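Local coordinates for conserved lipoprotein, putative (Clostridium novyi, PDB 4L1N) that is of unknown function but is a putative lipoprotein, probably tethered to the membrane, whose all-beta fold is consistent with a relation to the beta-propellers, at residues K169-A174 and V183-Y188; G145-K150 and A158-N163. All blocks are in the same frame, centred on the assembly; numbering follows the deposited sequence.

Contact 1: K169-A174 and V183-Y188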
loop_
_atom_site.group_PDB
_atom_site.type_symbol
_atom_site.label_atom_id
_atom_site.label_comp_id
_atom_site.label_asym_id
_atom_site.label_seq_id
_atom_site.Cartn_x
_atom_site.Cartn_y
_atom_site.Cartn_z
ATOM N N LYS A 169 -10.921 -9.647 9.440
ATOM C CA LYS A 169 -11.043 -8.192 9.480
ATOM C C LYS A 169 -9.864 -7.602 8.689
ATOM O O LYS A 169 -8.752 -7.515 9.210
ATOM C CB LYS A 169 -11.033 -7.702 10.946
ATOM C CG LYS A 169 -12.375 -7.747 11.651
ATOM C CD LYS A 169 -12.250 -8.304 13.065
ATOM C CE LYS A 169 -13.473 -8.074 13.938
ATOM N NZ LYS A 169 -13.559 -6.649 14.385
ATOM N N GLN A 170 -10.103 -7.220 7.425
ATOM C CA GLN A 170 -9.055 -6.705 6.548
ATOM C C GLN A 170 -9.191 -5.225 6.253
ATOM O O GLN A 170 -10.220 -4.837 5.733
ATOM C CB GLN A 170 -9.119 -7.439 5.197
ATOM C CG GLN A 170 -8.956 -8.939 5.262
ATOM C CD GLN A 170 -9.121 -9.624 3.928
ATOM O OE1 GLN A 170 -9.261 -9.002 2.869
ATOM N NE2 GLN A 170 -9.081 -10.942 3.948
ATOM N N VAL A 171 -8.120 -4.421 6.442
ATOM C CA VAL A 171 -8.096 -3.012 6.025
ATOM C C VAL A 171 -8.058 -3.020 4.489
ATOM O O VAL A 171 -7.198 -3.690 3.926
ATOM C CB VAL A 171 -6.916 -2.238 6.646
ATOM C CG1 VAL A 171 -6.840 -0.814 6.108
ATOM C CG2 VAL A 171 -6.987 -2.242 8.178
ATOM N N VAL A 172 -9.048 -2.400 3.821
ATOM C CA VAL A 172 -9.132 -2.420 2.353
ATOM C C VAL A 172 -8.543 -1.135 1.765
ATOM O O VAL A 172 -7.943 -1.200 0.688
ATOM C CB VAL A 172 -10.546 -2.732 1.753
ATOM C CG1 VAL A 172 -10.945 -4.178 1.990
ATOM C CG2 VAL A 172 -11.626 -1.796 2.266
ATOM N N TYR A 173 -8.694 0.014 2.457
ATOM C CA TYR A 173 -8.140 1.315 2.057
ATOM C C TYR A 173 -8.202 2.327 3.215
ATOM O O TYR A 173 -8.719 2.000 4.277
ATOM C CB TYR A 173 -8.840 1.871 0.797
ATOM C CG TYR A 173 -10.313 2.167 0.945
ATOM C CD1 TYR A 173 -10.754 3.424 1.351
ATOM C CD2 TYR A 173 -11.275 1.230 0.572
ATOM C CE1 TYR A 173 -12.117 3.725 1.439
ATOM C CE2 TYR A 173 -12.642 1.503 0.697
ATOM C CZ TYR A 173 -13.059 2.770 1.089
ATOM O OH TYR A 173 -14.401 3.081 1.169
ATOM N N ALA A 174 -7.664 3.551 3.007
ATOM C CA ALA A 174 -7.639 4.653 3.966
ATOM C C ALA A 174 -7.556 6.006 3.261
ATOM O O ALA A 174 -7.006 6.134 2.154
ATOM C CB ALA A 174 -6.481 4.504 4.935
ATOM N N VAL A 183 -10.190 4.616 8.205
ATOM C CA VAL A 183 -9.721 3.289 7.795
ATOM C C VAL A 183 -10.923 2.392 7.449
ATOM O O VAL A 183 -11.787 2.189 8.321
ATOM C CB VAL A 183 -8.841 2.682 8.927
ATOM C CG1 VAL A 183 -8.369 1.281 8.600
ATOM C CG2 VAL A 183 -7.649 3.574 9.261
ATOM N N GLN A 184 -10.991 1.856 6.181
ATOM C CA GLN A 184 -12.075 0.937 5.858
ATOM C C GLN A 184 -11.649 -0.452 6.119
ATOM O O GLN A 184 -10.613 -0.901 5.617
ATOM C CB GLN A 184 -12.603 1.041 4.434
ATOM C CG GLN A 184 -13.485 2.228 4.238
ATOM C CD GLN A 184 -14.891 2.007 4.647
ATOM O OE1 GLN A 184 -15.433 2.786 5.395
ATOM N NE2 GLN A 184 -15.525 0.993 4.123
ATOM N N ILE A 185 -12.473 -1.157 6.887
ATOM C CA ILE A 185 -12.209 -2.543 7.230
ATOM C C ILE A 185 -13.322 -3.390 6.633
ATOM O O ILE A 185 -14.472 -3.003 6.716
ATOM C CB ILE A 185 -12.095 -2.683 8.785
ATOM C CG1 ILE A 185 -11.050 -1.722 9.325
ATOM C CG2 ILE A 185 -11.797 -4.122 9.230
ATOM C CD1 ILE A 185 -11.365 -1.150 10.543
ATOM N N LEU A 186 -12.983 -4.510 6.010
ATOM C CA LEU A 186 -13.940 -5.495 5.519
ATOM C C LEU A 186 -13.972 -6.660 6.543
ATOM O O LEU A 186 -12.960 -7.362 6.747
ATOM C CB LEU A 186 -13.573 -5.971 4.105
ATOM C CG LEU A 186 -14.355 -7.180 3.537
ATOM C CD1 LEU A 186 -15.701 -6.764 2.993
ATOM C CD2 LEU A 186 -13.532 -7.923 2.465
ATOM N N VAL A 187 -15.106 -6.796 7.249
ATOM C CA VAL A 187 -15.279 -7.842 8.253
ATOM C C VAL A 187 -16.082 -9.021 7.701
ATOM O O VAL A 187 -17.188 -8.830 7.239
ATOM C CB VAL A 187 -15.936 -7.320 9.527
ATOM C CG1 VAL A 187 -15.807 -8.344 10.643
ATOM C CG2 VAL A 187 -15.348 -5.977 9.942
ATOM N N TYR A 188 -15.506 -10.235 7.744
ATOM C CA TYR A 188 -16.164 -11.482 7.393
ATOM C C TYR A 188 -16.764 -12.034 8.687
ATOM O O TYR A 188 -16.143 -11.914 9.742
ATOM C CB TYR A 188 -15.180 -12.445 6.751
ATOM C CG TYR A 188 -14.802 -12.106 5.319
ATOM C CD1 TYR A 188 -15.673 -12.378 4.258
ATOM C CD2 TYR A 188 -13.531 -11.629 5.009
ATOM C CE1 TYR A 188 -15.299 -12.146 2.934
ATOM C CE2 TYR A 188 -13.154 -11.373 3.691
ATOM C CZ TYR A 188 -14.042 -11.626 2.655
ATOM O OH TYR A 188 -13.639 -11.382 1.355
#
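Lys169 opens the contact by lying alongside Val187, its CG 3.6 Å from Val187 CG1; the methylenes of a lysine can cover a valine at this partly exposed margin. At Gln170 the backbone pairs twice with Leu186, Gln170 N to Leu186 O at 2.9 Å and Leu186 N to Gln170 O at 2.8 Å. The buried side chain of Gln170, extended beyond CG, puts NE2 at the edge of the Tyr188 ring, amide and ring 70° apart, while Gly145 N and Val142 O satisfy the amide. Val171, on the other side of the sheet, packs CG1 against Val183 CG1 at 3.6 Å. Val172 N gives its hydrogen to Gln184 O at 2.8 Å; beyond it a psi of -34° turns the chain, and Tyr173 O takes Gln184 N at 3.0 Å. The branched Val172 covers two neighbours, CG1 on Leu186 CB and CG2 on Gln184 CB. Tyr173 CG sits between its own backbone N and carbonyl carbon (chi1 63°), turning the ring over Gln184, whose aliphatic CB suits the aromatic face (CH-pi, 3.8 Å to the centroid); Thr200 binds Gln184 OE1. Strand 196-204 flanks strand 180-188, and Val171, Ala174 and Val183 rest on Leu148 of strand 147-152.

Contact 2: G145-K150 and A158-N163; sequences GGILYK and ATELYN
Leu148 and Tyr162 form a hydrogen-bonded antiparallel pair, as do Lys150 and Thr159, but between them the register slips by one, and two residues, Leu161 and Tyr162, stand across from the single Leu148. Leu148 O therefore takes two N-H groups, Leu161 N at 2.8 Å and Tyr162 N at 3.2 Å, both from the same face of the carbonyl plane and well out of it. The chain turns a corner at Leu161, whose psi is -37°. Pairing is more regular at the other end, where Lys150 N meets Thr159 O at 2.7 Å nearly along the C=O axis.

The side chain of Leu161 leaves its backbone toward strand 147-150. Its CB lies 4.0 Å from Leu148 CG, and the two leucines, together with the CB of Tyr162, make an apolar patch that continues onto Met132 and Val134 of strand 130-137; branched aliphatic chains fill such a junction well.

On the more exposed side, Tyr149 and Glu160 run side by side, Tyr149 CE1 3.8 Å from Glu160 CG, with ring and carboxylate planes 77° apart. A water joins their ends, 2.7 Å from Tyr149 OH and donating to Glu160 OE2 at 2.6 Å. The same OE2 is met from above the carboxylate plane by Asn163 ND2, while Asn163 OD1 accepts from Lys165 N, so both ends of the amide are held. Ile147 lies alongside this asparagine: its CG2, anti to the backbone N, is 3.6 Å from Asn163 CB, while CG1 (chi1 -55°) and CD1 follow the amide.

The whole is a beta hairpin with a classic bulge, at which one strand bends out of its sheet, in a family grouped with the beta-propellers.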
loop_
_atom_site.group_PDB
_atom_site.type_symbol
_atom_site.label_atom_id
_atom_site.label_comp_id
_atom_site.label_asym_id
_atom_site.label_seq_id
_atom_site.Cartn_x
_atom_site.Cartn_y
_atom_site.Cartn_z
ATOM N N GLY A 145 -7.832 -7.032 1.291
ATOM C CA GLY A 145 -7.126 -6.128 2.180
ATOM C C GLY A 145 -6.249 -6.839 3.168
ATOM O O GLY A 145 -6.041 -8.044 3.057
ATOM N N GLY A 146 -5.742 -6.087 4.140
ATOM C CA GLY A 146 -4.870 -6.642 5.163
ATOM C C GLY A 146 -4.492 -5.646 6.224
ATOM O O GLY A 146 -5.356 -5.127 6.939
ATOM N N ILE A 147 -3.182 -5.387 6.349
ATOM C CA ILE A 147 -2.656 -4.472 7.368
ATOM C C ILE A 147 -2.255 -3.172 6.698
ATOM O O ILE A 147 -1.681 -3.201 5.603
ATOM C CB ILE A 147 -1.483 -5.134 8.152
ATOM C CG1 ILE A 147 -1.915 -6.495 8.754
ATOM C CG2 ILE A 147 -0.958 -4.216 9.242
ATOM C CD1 ILE A 147 -0.815 -7.493 9.016
ATOM N N LEU A 148 -2.559 -2.034 7.363
ATOM C CA LEU A 148 -2.193 -0.681 6.932
ATOM C C LEU A 148 -0.881 -0.302 7.613
ATOM O O LEU A 148 -0.717 -0.487 8.835
ATOM C CB LEU A 148 -3.325 0.315 7.274
ATOM C CG LEU A 148 -3.242 1.770 6.810
ATOM C CD1 LEU A 148 -3.493 1.891 5.341
ATOM C CD2 LEU A 148 -4.342 2.589 7.461
ATOM N N TYR A 149 0.082 0.169 6.791
ATOM C CA TYR A 149 1.415 0.611 7.186
ATOM C C TYR A 149 1.696 2.018 6.715
ATOM O O TYR A 149 1.116 2.460 5.712
ATOM C CB TYR A 149 2.481 -0.309 6.566
ATOM C CG TYR A 149 2.457 -1.754 7.005
ATOM C CD1 TYR A 149 3.173 -2.177 8.123
ATOM C CD2 TYR A 149 1.746 -2.707 6.286
ATOM C CE1 TYR A 149 3.142 -3.509 8.539
ATOM C CE2 TYR A 149 1.722 -4.044 6.680
ATOM C CZ TYR A 149 2.424 -4.443 7.805
ATOM O OH TYR A 149 2.440 -5.778 8.135
ATOM N N LYS A 150 2.676 2.692 7.395
ATOM C CA LYS A 150 3.277 3.989 7.033
ATOM C C LYS A 150 4.612 3.647 6.443
ATOM O O LYS A 150 5.459 3.122 7.168
ATOM C CB LYS A 150 3.403 4.926 8.242
ATOM C CG LYS A 150 3.962 6.312 7.899
ATOM C CD LYS A 150 4.004 7.227 9.123
ATOM C CE LYS A 150 5.368 7.383 9.724
ATOM N NZ LYS A 150 5.755 8.816 9.825
ATOM N N ALA A 158 8.977 0.707 7.345
ATOM C CA ALA A 158 7.528 0.679 7.531
ATOM C C ALA A 158 7.124 0.508 8.986
ATOM O O ALA A 158 7.762 -0.277 9.690
ATOM C CB ALA A 158 6.936 -0.454 6.702
ATOM N N THR A 159 6.064 1.245 9.442
ATOM C CA THR A 159 5.483 1.172 10.797
ATOM C C THR A 159 3.969 0.922 10.627
ATOM O O THR A 159 3.376 1.523 9.732
ATOM C CB THR A 159 5.780 2.426 11.685
ATOM O OG1 THR A 159 4.870 3.481 11.395
ATOM C CG2 THR A 159 7.171 2.973 11.534
ATOM N N GLU A 160 3.350 0.053 11.463
ATOM C CA GLU A 160 1.920 -0.238 11.372
ATOM C C GLU A 160 1.089 0.965 11.716
ATOM O O GLU A 160 1.429 1.696 12.650
ATOM C CB GLU A 160 1.502 -1.375 12.317
ATOM C CG GLU A 160 2.077 -2.758 12.060
ATOM C CD GLU A 160 1.561 -3.825 13.014
ATOM O OE1 GLU A 160 0.767 -3.489 13.924
ATOM O OE2 GLU A 160 1.984 -4.997 12.878
ATOM N N LEU A 161 -0.015 1.169 10.996
ATOM C CA LEU A 161 -0.953 2.245 11.316
ATOM C C LEU A 161 -2.219 1.623 11.850
ATOM O O LEU A 161 -2.883 2.192 12.725
ATOM C CB LEU A 161 -1.284 3.104 10.087
ATOM C CG LEU A 161 -0.304 4.148 9.669
ATOM C CD1 LEU A 161 -0.716 4.732 8.329
ATOM C CD2 LEU A 161 -0.214 5.231 10.700
ATOM N N TYR A 162 -2.591 0.469 11.263
ATOM C CA TYR A 162 -3.795 -0.247 11.619
ATOM C C TYR A 162 -3.662 -1.732 11.294
ATOM O O TYR A 162 -3.703 -2.118 10.138
ATOM C CB TYR A 162 -5.041 0.351 10.913
ATOM C CG TYR A 162 -6.315 0.045 11.658
ATOM C CD1 TYR A 162 -6.842 -1.241 11.678
ATOM C CD2 TYR A 162 -6.944 1.013 12.429
ATOM C CE1 TYR A 162 -7.991 -1.544 12.400
ATOM C CE2 TYR A 162 -8.078 0.712 13.183
ATOM C CZ TYR A 162 -8.587 -0.575 13.173
ATOM O OH TYR A 162 -9.715 -0.908 13.877
ATOM N N ASN A 163 -3.517 -2.548 12.323
ATOM C CA ASN A 163 -3.503 -3.995 12.239
ATOM C C ASN A 163 -4.622 -4.487 13.135
ATOM O O ASN A 163 -4.558 -4.245 14.344
ATOM C CB ASN A 163 -2.149 -4.554 12.668
ATOM C CG ASN A 163 -2.063 -6.059 12.703
ATOM O OD1 ASN A 163 -3.045 -6.784 12.510
ATOM N ND2 ASN A 163 -0.873 -6.565 12.945
HETATM O O HOH W 1 2.888 -6.095 10.746
#

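The hairpin of contact 2 comes first in the chain and that of contact 1 follows, their centres about 11 Å apart. Strands 147-152 and 157-160 belong to the large antiparallel sheet, whereas 169-177 and 180-188 belong to the three-stranded one. After the corner at Leu161 the chain leaves the first sheet, and Tyr162 reaches over to the second hairpin, its CD1 3.6 Å from Val171 CG2 and its OH 3.7 Å from Ile185 CD1. Backbone joins the hairpins too: Val171 O lies 2.8 Å from Gly146 N, a probable hydrogen bond. The short connection 161-168 thus links two sheets that pack on each other through apolar side chains.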